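Local coordinates for protein gamma-glutamyl cyclotransferase (PDB 3CRY) that catalyses the formation of 5-oxoproline from gamma-glutamyl dipeptides, releasing the free amino acid, and acts as a homodimer, at residues G66-I71 with P137-I142; Y22-N25 with E29-H32; E78-V83 with L154-K159; S89-L94 with T121-L126. The protein carries 1 engineered substitution. One frame throughout, in Å; residues are numbered along the deposited sequence.

Contact 1. Residues G66-I71 with P137-I142. With ACT (acetate ion), chain C.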
# COMPACT_ATOMS: atom_id res chain seq x y z
N GLY A 66 -17.71 9.70 -10.12
CA GLY A 66 -17.71 8.26 -10.38
C GLY A 66 -16.55 7.63 -9.64
O GLY A 66 -15.80 8.33 -8.95
N GLY A 67 -16.40 6.32 -9.79
CA GLY A 67 -15.28 5.59 -9.16
C GLY A 67 -13.96 6.10 -9.70
O GLY A 67 -13.84 6.41 -10.90
N ILE A 68 -12.96 6.21 -8.84
CA ILE A 68 -11.62 6.62 -9.32
C ILE A 68 -10.65 5.42 -9.25
O ILE A 68 -10.98 4.36 -8.67
CB ILE A 68 -11.09 7.89 -8.62
CG1 ILE A 68 -10.98 7.69 -7.11
CG2 ILE A 68 -11.99 9.12 -8.97
CD1 ILE A 68 -10.39 8.93 -6.37
N ALA A 69 -9.50 5.56 -9.91
CA ALA A 69 -8.67 4.40 -10.20
C ALA A 69 -7.93 3.89 -8.97
O ALA A 69 -7.43 4.68 -8.17
CB ALA A 69 -7.66 4.71 -11.31
N THR A 70 -7.83 2.57 -8.88
CA THR A 70 -6.97 1.92 -7.87
C THR A 70 -6.39 0.63 -8.46
O THR A 70 -6.77 0.20 -9.55
CB THR A 70 -7.73 1.67 -6.54
OG1 THR A 70 -6.82 1.20 -5.53
CG2 THR A 70 -8.87 0.62 -6.74
N ILE A 71 -5.44 0.03 -7.75
CA ILE A 71 -4.83 -1.25 -8.19
C ILE A 71 -4.74 -2.17 -6.98
O ILE A 71 -4.68 -1.70 -5.82
CB ILE A 71 -3.43 -1.07 -8.84
CG1 ILE A 71 -2.46 -0.33 -7.88
CG2 ILE A 71 -3.56 -0.31 -10.20
CD1 ILE A 71 -1.01 -0.17 -8.39
N PRO A 137 -17.91 8.94 -17.42
CA PRO A 137 -17.38 9.09 -18.78
C PRO A 137 -16.20 10.07 -18.88
O PRO A 137 -15.23 9.79 -19.60
CB PRO A 137 -18.60 9.56 -19.59
CG PRO A 137 -19.79 8.93 -18.84
CD PRO A 137 -19.38 9.08 -17.37
N GLN A 138 -16.27 11.18 -18.16
CA GLN A 138 -15.21 12.19 -18.19
C GLN A 138 -13.87 11.63 -17.68
O GLN A 138 -12.81 11.82 -18.32
CB GLN A 138 -15.65 13.44 -17.43
CG GLN A 138 -16.94 14.09 -18.04
CD GLN A 138 -18.25 13.53 -17.44
OE1 GLN A 138 -18.25 12.46 -16.84
NE2 GLN A 138 -19.35 14.28 -17.58
N TYR A 139 -13.93 10.90 -16.58
CA TYR A 139 -12.70 10.31 -16.02
C TYR A 139 -12.14 9.24 -16.96
O TYR A 139 -10.93 9.23 -17.24
CB TYR A 139 -13.02 9.73 -14.65
CG TYR A 139 -11.84 9.25 -13.84
CD1 TYR A 139 -10.87 10.14 -13.38
CD2 TYR A 139 -11.76 7.90 -13.45
CE1 TYR A 139 -9.81 9.70 -12.58
CE2 TYR A 139 -10.71 7.44 -12.67
CZ TYR A 139 -9.74 8.36 -12.22
OH TYR A 139 -8.68 7.93 -11.43
N LYS A 140 -13.00 8.37 -17.49
CA LYS A 140 -12.56 7.40 -18.50
C LYS A 140 -11.89 8.10 -19.69
O LYS A 140 -10.84 7.65 -20.17
CB LYS A 140 -13.75 6.52 -18.94
CG LYS A 140 -13.36 5.56 -20.03
CD LYS A 140 -14.51 4.71 -20.54
CE LYS A 140 -14.02 3.91 -21.76
NZ LYS A 140 -15.10 3.07 -22.36
N LYS A 141 -12.52 9.16 -20.20
CA LYS A 141 -11.99 9.87 -21.35
C LYS A 141 -10.58 10.37 -21.09
O LYS A 141 -9.68 10.18 -21.92
CB LYS A 141 -12.92 11.01 -21.75
CG LYS A 141 -14.12 10.55 -22.57
CD LYS A 141 -15.06 11.71 -22.91
CE LYS A 141 -16.14 11.29 -23.91
NZ LYS A 141 -17.27 10.63 -23.23
N ILE A 142 -10.38 11.00 -19.93
CA ILE A 142 -9.04 11.51 -19.57
C ILE A 142 -7.99 10.38 -19.52
O ILE A 142 -6.89 10.50 -20.07
CB ILE A 142 -9.09 12.30 -18.25
CG1 ILE A 142 -9.93 13.57 -18.41
CG2 ILE A 142 -7.68 12.63 -17.72
CD1 ILE A 142 -9.34 14.65 -19.29
C ACT C . -6.13 9.64 -9.97
O ACT C . -6.69 9.38 -11.07
OXT ACT C . -4.89 9.89 -10.02
CH3 ACT C . -6.88 9.66 -8.66

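Contact 2. Residues Y22-N25 with E29-H32. With ACT (acetate ion), chain C.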
# COMPACT_ATOMS: atom_id res chain seq x y z
N TYR A 22 -1.25 5.45 -13.14
CA TYR A 22 -2.10 4.53 -13.90
C TYR A 22 -3.55 5.02 -14.15
O TYR A 22 -4.35 4.32 -14.79
CB TYR A 22 -2.11 3.16 -13.19
CG TYR A 22 -2.57 3.23 -11.75
CD1 TYR A 22 -3.95 3.26 -11.43
CD2 TYR A 22 -1.64 3.27 -10.71
CE1 TYR A 22 -4.38 3.35 -10.12
CE2 TYR A 22 -2.07 3.34 -9.35
CZ TYR A 22 -3.44 3.39 -9.08
OH TYR A 22 -3.87 3.47 -7.78
N GLY A 23 -3.88 6.20 -13.61
CA GLY A 23 -5.23 6.79 -13.70
C GLY A 23 -5.19 8.10 -14.48
O GLY A 23 -4.56 8.15 -15.54
N SER A 24 -5.84 9.15 -13.95
CA SER A 24 -5.95 10.42 -14.72
C SER A 24 -4.60 11.09 -14.88
O SER A 24 -4.43 11.93 -15.78
CB SER A 24 -6.96 11.39 -14.08
OG SER A 24 -6.53 11.73 -12.77
N ASN A 25 -3.63 10.74 -14.02
CA ASN A 25 -2.26 11.25 -14.20
C ASN A 25 -1.48 10.62 -15.39
O ASN A 25 -0.33 10.97 -15.63
CB ASN A 25 -1.44 11.19 -12.90
CG ASN A 25 -1.83 12.29 -11.90
OD1 ASN A 25 -2.37 13.35 -12.27
ND2 ASN A 25 -1.55 12.05 -10.62
N GLU A 29 -1.46 17.00 -19.56
CA GLU A 29 -2.13 18.23 -19.13
C GLU A 29 -2.81 18.11 -17.77
O GLU A 29 -2.89 19.09 -17.02
CB GLU A 29 -3.10 18.77 -20.18
CG GLU A 29 -3.36 20.28 -19.97
CD GLU A 29 -4.38 20.87 -20.94
OE1 GLU A 29 -4.78 20.17 -21.89
OE2 GLU A 29 -4.78 22.04 -20.74
N ARG A 30 -3.27 16.91 -17.43
CA ARG A 30 -3.90 16.68 -16.14
C ARG A 30 -2.86 16.70 -15.02
O ARG A 30 -3.05 17.42 -14.04
CB ARG A 30 -4.71 15.38 -16.08
CG ARG A 30 -5.25 15.04 -14.68
CD ARG A 30 -6.17 16.10 -14.09
NE ARG A 30 -6.43 15.81 -12.68
CZ ARG A 30 -7.36 16.40 -11.94
NH1 ARG A 30 -8.15 17.33 -12.45
NH2 ARG A 30 -7.51 16.04 -10.67
N ILE A 31 -1.78 15.92 -15.16
CA ILE A 31 -0.79 15.90 -14.08
C ILE A 31 -0.15 17.29 -13.88
O ILE A 31 0.18 17.67 -12.76
CB ILE A 31 0.32 14.81 -14.26
CG1 ILE A 31 1.12 14.60 -12.94
CG2 ILE A 31 1.20 15.09 -15.47
CD1 ILE A 31 2.14 13.43 -12.98
N HIS A 32 0.02 18.03 -14.97
CA HIS A 32 0.63 19.37 -14.88
C HIS A 32 -0.21 20.43 -14.18
O HIS A 32 0.34 21.47 -13.76
CB HIS A 32 1.05 19.83 -16.28
CG HIS A 32 2.36 19.24 -16.72
ND1 HIS A 32 2.82 19.32 -18.01
CD2 HIS A 32 3.33 18.59 -16.01
CE1 HIS A 32 4.02 18.76 -18.09
NE2 HIS A 32 4.36 18.32 -16.89
C ACT C . -6.13 9.64 -9.97
O ACT C . -6.69 9.38 -11.07
OXT ACT C . -4.89 9.89 -10.02
CH3 ACT C . -6.88 9.66 -8.66

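Contact 3. Residues E78-V83 with L154-K159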
# COMPACT_ATOMS: atom_id res chain seq x y z
N GLU A 78 -1.90 -7.57 -15.15
CA GLU A 78 -0.90 -6.51 -15.23
C GLU A 78 -1.57 -5.16 -15.41
O GLU A 78 -2.73 -5.09 -15.83
CB GLU A 78 0.11 -6.76 -16.36
CG GLU A 78 -0.52 -6.76 -17.74
CD GLU A 78 0.37 -7.41 -18.80
OE1 GLU A 78 1.03 -8.45 -18.52
OE2 GLU A 78 0.41 -6.86 -19.92
N VAL A 79 -0.84 -4.11 -15.04
CA VAL A 79 -1.28 -2.73 -15.21
C VAL A 79 -0.16 -1.96 -15.91
O VAL A 79 0.99 -1.99 -15.45
CB VAL A 79 -1.59 -2.08 -13.82
CG1 VAL A 79 -1.81 -0.57 -13.96
CG2 VAL A 79 -2.81 -2.73 -13.19
N TRP A 80 -0.49 -1.29 -17.02
CA TRP A 80 0.47 -0.40 -17.68
C TRP A 80 0.26 1.03 -17.23
O TRP A 80 -0.88 1.46 -16.97
CB TRP A 80 0.32 -0.48 -19.20
CG TRP A 80 0.93 -1.73 -19.80
CD1 TRP A 80 0.33 -2.95 -19.97
CD2 TRP A 80 2.27 -1.87 -20.30
NE1 TRP A 80 1.21 -3.84 -20.56
CE2 TRP A 80 2.40 -3.20 -20.77
CE3 TRP A 80 3.36 -1.00 -20.40
CZ2 TRP A 80 3.60 -3.67 -21.32
CZ3 TRP A 80 4.56 -1.49 -20.95
CH2 TRP A 80 4.65 -2.81 -21.41
N GLY A 81 1.34 1.80 -17.17
CA GLY A 81 1.23 3.18 -16.77
C GLY A 81 2.39 4.01 -17.28
O GLY A 81 3.22 3.53 -18.06
N VAL A 82 2.44 5.25 -16.81
CA VAL A 82 3.47 6.22 -17.18
C VAL A 82 4.30 6.51 -15.94
O VAL A 82 3.74 6.80 -14.87
CB VAL A 82 2.88 7.56 -17.70
CG1 VAL A 82 3.97 8.67 -17.78
CG2 VAL A 82 2.21 7.35 -19.07
N VAL A 83 5.62 6.43 -16.10
CA VAL A 83 6.57 6.85 -15.06
C VAL A 83 6.93 8.31 -15.30
O VAL A 83 7.41 8.68 -16.39
CB VAL A 83 7.83 5.95 -15.01
CG1 VAL A 83 8.78 6.44 -13.94
CG2 VAL A 83 7.43 4.46 -14.74
N LEU A 154 -0.94 -0.71 -27.53
CA LEU A 154 -2.26 -0.53 -28.13
C LEU A 154 -3.28 -1.52 -27.57
O LEU A 154 -4.46 -1.19 -27.45
CB LEU A 154 -2.20 -0.58 -29.67
CG LEU A 154 -1.27 0.47 -30.34
CD1 LEU A 154 -0.79 -0.03 -31.69
CD2 LEU A 154 -1.91 1.85 -30.50
N GLU A 155 -2.83 -2.73 -27.22
CA GLU A 155 -3.77 -3.69 -26.66
C GLU A 155 -4.21 -3.31 -25.25
O GLU A 155 -5.36 -3.58 -24.86
CB GLU A 155 -3.26 -5.13 -26.73
CG GLU A 155 -4.32 -6.16 -26.34
CD GLU A 155 -5.77 -5.76 -26.72
OE1 GLU A 155 -6.62 -5.71 -25.79
OE2 GLU A 155 -6.06 -5.52 -27.93
N TYR A 156 -3.33 -2.65 -24.49
CA TYR A 156 -3.76 -2.13 -23.19
C TYR A 156 -4.74 -0.97 -23.38
O TYR A 156 -5.71 -0.85 -22.64
CB TYR A 156 -2.57 -1.73 -22.31
CG TYR A 156 -2.98 -1.38 -20.89
CD1 TYR A 156 -3.24 -2.39 -19.95
CD2 TYR A 156 -3.11 -0.05 -20.49
CE1 TYR A 156 -3.62 -2.10 -18.66
CE2 TYR A 156 -3.49 0.27 -19.18
CZ TYR A 156 -3.74 -0.77 -18.27
OH TYR A 156 -4.13 -0.50 -16.98
N GLN A 157 -4.49 -0.11 -24.37
CA GLN A 157 -5.44 0.94 -24.71
C GLN A 157 -6.84 0.39 -25.03
O GLN A 157 -7.84 0.98 -24.63
CB GLN A 157 -4.92 1.78 -25.87
CG GLN A 157 -3.68 2.60 -25.52
CD GLN A 157 -3.35 3.61 -26.60
OE1 GLN A 157 -4.22 4.38 -27.07
NE2 GLN A 157 -2.09 3.61 -27.02
N GLU A 158 -6.91 -0.75 -25.73
CA GLU A 158 -8.19 -1.41 -26.00
C GLU A 158 -8.91 -1.86 -24.72
O GLU A 158 -10.12 -1.71 -24.59
CB GLU A 158 -8.01 -2.57 -26.99
CG GLU A 158 -7.71 -2.09 -28.42
CD GLU A 158 -8.78 -1.16 -28.96
OE1 GLU A 158 -9.97 -1.55 -28.98
OE2 GLU A 158 -8.42 -0.02 -29.35
N LYS A 159 -8.14 -2.39 -23.76
CA LYS A 159 -8.68 -2.74 -22.46
C LYS A 159 -9.28 -1.50 -21.74
O LYS A 159 -10.38 -1.56 -21.19
CB LYS A 159 -7.60 -3.38 -21.57
CG LYS A 159 -7.22 -4.78 -21.95
CD LYS A 159 -6.34 -5.42 -20.84
CE LYS A 159 -7.05 -5.54 -19.46
NZ LYS A 159 -6.30 -6.46 -18.52
O HOH W 1 -3.81 -5.51 -18.50
O HOH W 2 -3.56 2.12 -16.51

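Contact 4. Residues S89-L94 with T121-L126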
# COMPACT_ATOMS: atom_id res chain seq x y z
N SER A 89 11.26 17.76 -3.72
CA SER A 89 10.48 18.87 -3.13
C SER A 89 8.95 18.77 -3.34
O SER A 89 8.18 19.50 -2.68
CB SER A 89 10.98 20.22 -3.68
OG SER A 89 10.80 20.28 -5.09
N ASN A 90 8.56 17.89 -4.26
CA ASN A 90 7.19 17.66 -4.71
C ASN A 90 6.44 16.57 -3.92
O ASN A 90 5.22 16.47 -4.02
CB ASN A 90 7.22 17.25 -6.19
CG ASN A 90 6.19 17.97 -7.05
OD1 ASN A 90 4.97 17.86 -6.84
ND2 ASN A 90 6.68 18.69 -8.06
N LEU A 91 7.18 15.75 -3.17
CA LEU A 91 6.66 14.57 -2.43
C LEU A 91 5.40 14.89 -1.61
O LEU A 91 4.34 14.27 -1.78
CB LEU A 91 7.75 14.01 -1.49
CG LEU A 91 8.43 12.63 -1.62
CD1 LEU A 91 8.14 11.87 -2.89
CD2 LEU A 91 9.93 12.72 -1.37
N ASN A 92 5.53 15.84 -0.68
CA ASN A 92 4.41 16.19 0.17
C ASN A 92 3.17 16.67 -0.60
O ASN A 92 2.05 16.34 -0.22
CB ASN A 92 4.84 17.22 1.23
CG ASN A 92 5.75 16.60 2.27
OD1 ASN A 92 5.76 15.39 2.46
ND2 ASN A 92 6.55 17.45 2.93
N SER A 93 3.39 17.43 -1.66
CA SER A 93 2.30 17.93 -2.50
C SER A 93 1.53 16.79 -3.18
O SER A 93 0.30 16.78 -3.19
CB SER A 93 2.83 18.92 -3.53
OG SER A 93 1.77 19.36 -4.36
N LEU A 94 2.27 15.83 -3.74
CA LEU A 94 1.66 14.70 -4.44
C LEU A 94 0.81 13.87 -3.48
O LEU A 94 -0.32 13.49 -3.80
CB LEU A 94 2.74 13.85 -5.11
CG LEU A 94 2.30 12.80 -6.14
CD1 LEU A 94 1.42 13.40 -7.26
CD2 LEU A 94 3.51 12.05 -6.69
N THR A 121 12.30 1.34 -9.82
CA THR A 121 11.59 1.49 -8.53
C THR A 121 10.82 2.82 -8.48
O THR A 121 11.41 3.90 -8.64
CB THR A 121 12.55 1.37 -7.33
OG1 THR A 121 13.23 0.11 -7.42
CG2 THR A 121 11.81 1.46 -6.00
N CYS A 122 9.51 2.74 -8.22
CA CYS A 122 8.64 3.93 -8.27
C CYS A 122 7.77 4.13 -7.03
O CYS A 122 7.35 3.17 -6.40
CB CYS A 122 7.68 3.83 -9.45
SG CYS A 122 8.46 3.81 -11.07
N ARG A 123 7.47 5.39 -6.73
CA ARG A 123 6.38 5.73 -5.81
C ARG A 123 5.05 5.62 -6.57
O ARG A 123 4.96 5.98 -7.75
CB ARG A 123 6.58 7.16 -5.29
CG ARG A 123 5.65 7.63 -4.15
CD ARG A 123 5.95 9.09 -3.80
NE ARG A 123 5.36 9.54 -2.52
CZ ARG A 123 5.91 9.32 -1.32
NH1 ARG A 123 7.04 8.63 -1.20
NH2 ARG A 123 5.32 9.77 -0.21
N SER A 124 4.02 5.10 -5.90
CA SER A 124 2.66 5.12 -6.43
C SER A 124 1.68 5.17 -5.26
O SER A 124 2.09 5.48 -4.12
CB SER A 124 2.39 3.89 -7.34
OG SER A 124 1.29 4.14 -8.22
N TYR A 125 0.40 4.90 -5.54
CA TYR A 125 -0.72 5.03 -4.59
C TYR A 125 -1.75 3.98 -4.91
O TYR A 125 -1.96 3.66 -6.08
CB TYR A 125 -1.39 6.41 -4.72
CG TYR A 125 -0.44 7.54 -4.43
CD1 TYR A 125 -0.30 8.03 -3.12
CD2 TYR A 125 0.35 8.10 -5.44
CE1 TYR A 125 0.60 9.06 -2.84
CE2 TYR A 125 1.25 9.13 -5.16
CZ TYR A 125 1.36 9.60 -3.86
OH TYR A 125 2.25 10.61 -3.59
N LEU A 126 -2.39 3.45 -3.86
CA LEU A 126 -3.60 2.66 -4.07
C LEU A 126 -4.58 2.78 -2.89
O LEU A 126 -4.20 3.25 -1.80
CB LEU A 126 -3.24 1.20 -4.38
CG LEU A 126 -2.42 0.43 -3.32
CD1 LEU A 126 -3.22 0.09 -2.06
CD2 LEU A 126 -1.84 -0.85 -3.96

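Contact 1. Residues G66-I71 with P137-I142
The Tyr139 ring carries Ile68 CG2 over one face, 4.2 Å from its centroid and offset toward the rim in a CH-pi contact. An oxygen of the bound acetate lies in the ring plane at the hydroxyl edge. Ala69 N is also at the edge, near that plane. The backbone NH of Ala69 donates to Tyr139 OH at 2.9 Å with an angle of 159°. Tyr139 OH in turn donates to acetate O at a very short 2.5 Å. The hydroxyl thus takes one hydrogen bond from the strand and gives one to the anion, which probably limits its rotation. CG of Tyr139 is anti to the backbone N (chi1 -171°), and the ring reaches from the helix to the start of strand 68-74. There Ile68 CA lies 3.6 Å from Tyr139 CE2, and Ala69 CB lies 3.4 Å from Tyr139 OH. Tyr139 also touches Phe53 of strand 49-56 and meets the ring of Trp64. Ser24 OG is a further hydrogen-bond partner of the acetate. The acetate probably comes from the crystallisation liquor. Its grip by Tyr139 and Ser24 is consistent with the substrate pocket of a gamma-glutamylcyclotransferase, where Tyr139 is inferred to bind substrate.

Contact 2. Residues Y22-N25 with E29-H32
Ser24 and Asn25 pack against Arg30 and Ile31 at the turn that leads into helix 28-34. Residues 22-25 form the Tyr-Gly-Ser-Asn part of a loop that probably binds substrate, through Tyr22, Gly23 and Ser24. The polar contacts of Ser24 are to the acetate. Ser24 N donates to an acetate oxygen, which Tyr139 also holds, at 3.0 Å with an angle of 163°. Ser24 OG donates to the same oxygen at 2.9 Å. OG sits between the backbone N and the carbonyl carbon (chi1 61°), which brings it to the same anion as its own NH. The absence of a side chain at Gly23 leaves room for this oxygen. The amide nitrogen of Asn25 is held outside the contact: ND2 is hydrogen-bonded to Tyr19 OH. Asn25 O is bonded to Trp84 NE1, so both side chain and backbone of Asn25 are tied to neighbouring strands. With an alanine here, the Tyr19 hydroxyl would probably lose this amide partner and a gap would open beside Ile31. Contact with the helix is by van der Waals packing. The Asn25 and Ile31 side chains cross at about a right angle, and Asn25 CG is 3.9 Å from Ile31 CG1. Arg30, in the modelled conformer, bends at chi2 and lays its aliphatic part beside Ser24, with CG 3.4 Å from Ser24 O. On the Ile31 side, Asn25 OD1 rests 3.5 Å from Ile31 CA.

Contact 3. Residues E78-V83 with L154-K159
Tyr156 packs its ring on Trp80 in a buried helix-on-strand contact, where helix 154-161 crosses strand 77-87 of the five-stranded antiparallel sheet. The axes of the two short segments pass 9.7 Å apart at 106°, so the helix runs across the strand. Tyr156 carries most of the contact. A chi1 near 180° (-172°) swings its ring out from the helix, and one face of the ring lies against Trp80. Trp80 CB sits over the centre of that face, 3.7 Å from the centroid, as a CH-pi contact. Trp80 N lies over the ring as well. The indole is turned obliquely to the phenol ring, with planes at 57°, and Trp80 CD1 meets Tyr156 CD1 at 3.6 Å. The indole is steadied on its own strand: Trp80 NE1 donates to Glu78 OE2 at 3.2 Å, meeting the carboxylate from above its plane. Glu78 OE2 also forms a salt bridge with Arg45, so one oxygen serves two partners. Two waters in the plane of the Tyr156 ring, at its edge, join the segments. One accepts from Tyr156 OH at 2.7 Å and donates to Trp80 O at 2.8 Å. The other accepts from Lys159 NZ and donates to Glu78 O. Each water thus joins one strand carbonyl to one helix side chain. Around the contact, Trp80 also leans on Val43 and Arg45 of strand 39-46. Tyr156 touches Leu51 of strand 49-56, while Gln157 packs against Ala147 and Lys148 of helix 137-149.

Contact 4. Residues S89-L94 with T121-L126
Arg123 NH2, at the end of a guanidinium that Leu91 covers on one face, forms salt bridges with two carboxylates: Asp95 of helix 91-97 in the same chain and Glu109 of the second subunit. In the modelled conformer Leu91 CD1 lies above the guanidinium, offset toward its rim, at 3.6 Å from Arg123 NE. The arginine gets there with a chain extended from CG to NE. A leucine in its place would probably leave Asp95 and Glu109 of the second subunit without their positive mate. Helix 91-97 here packs against strand 119-126, an end strand of the five-stranded sheet. Backbone bonds from Arg123 to Leu18 and Phe20 of strand 16-21 join the two end strands, as in the closed beta-barrel of this family. Tyr125, two residues along, sends its ring to the same helix. Its OH is hydrogen-bonded to Asp95 OD1, so Asp95 holds both side chains. The OH also lies in the guanidinium plane of Arg123, at its edge. Leu94 packs on this end of the ring: its CG is 3.4 Å from Tyr125 OH, and its CD2 lies in the ring plane, 4.0 Å from Tyr125 CE2.

In the fold
Contacts 1 and 3 are buried, while contacts 2 and 4 are partly buried. Contact 4 alone reaches the second subunit. Contacts 1 and 2 meet at one acetate site, consistent with the substrate pocket; both hydrogen-bond the acetate, though contact 2 itself is held by packing. Contact 3 uses aromatic packing and bridging waters instead, and contact 4 uses charge and leucine packing. Contacts 3 and 4 both reach the five-stranded sheet, through strands 77-87 and 119-126, whereas contact 1 uses an edge strand of the three-stranded sheet. Tyr22 ties the set together, packing on Ala69 and Val79 and probably hydrogen-bonding through its OH to Tyr125 O. Gln98, the engineered active-site residue, lies close to contacts 1, 2 and 4.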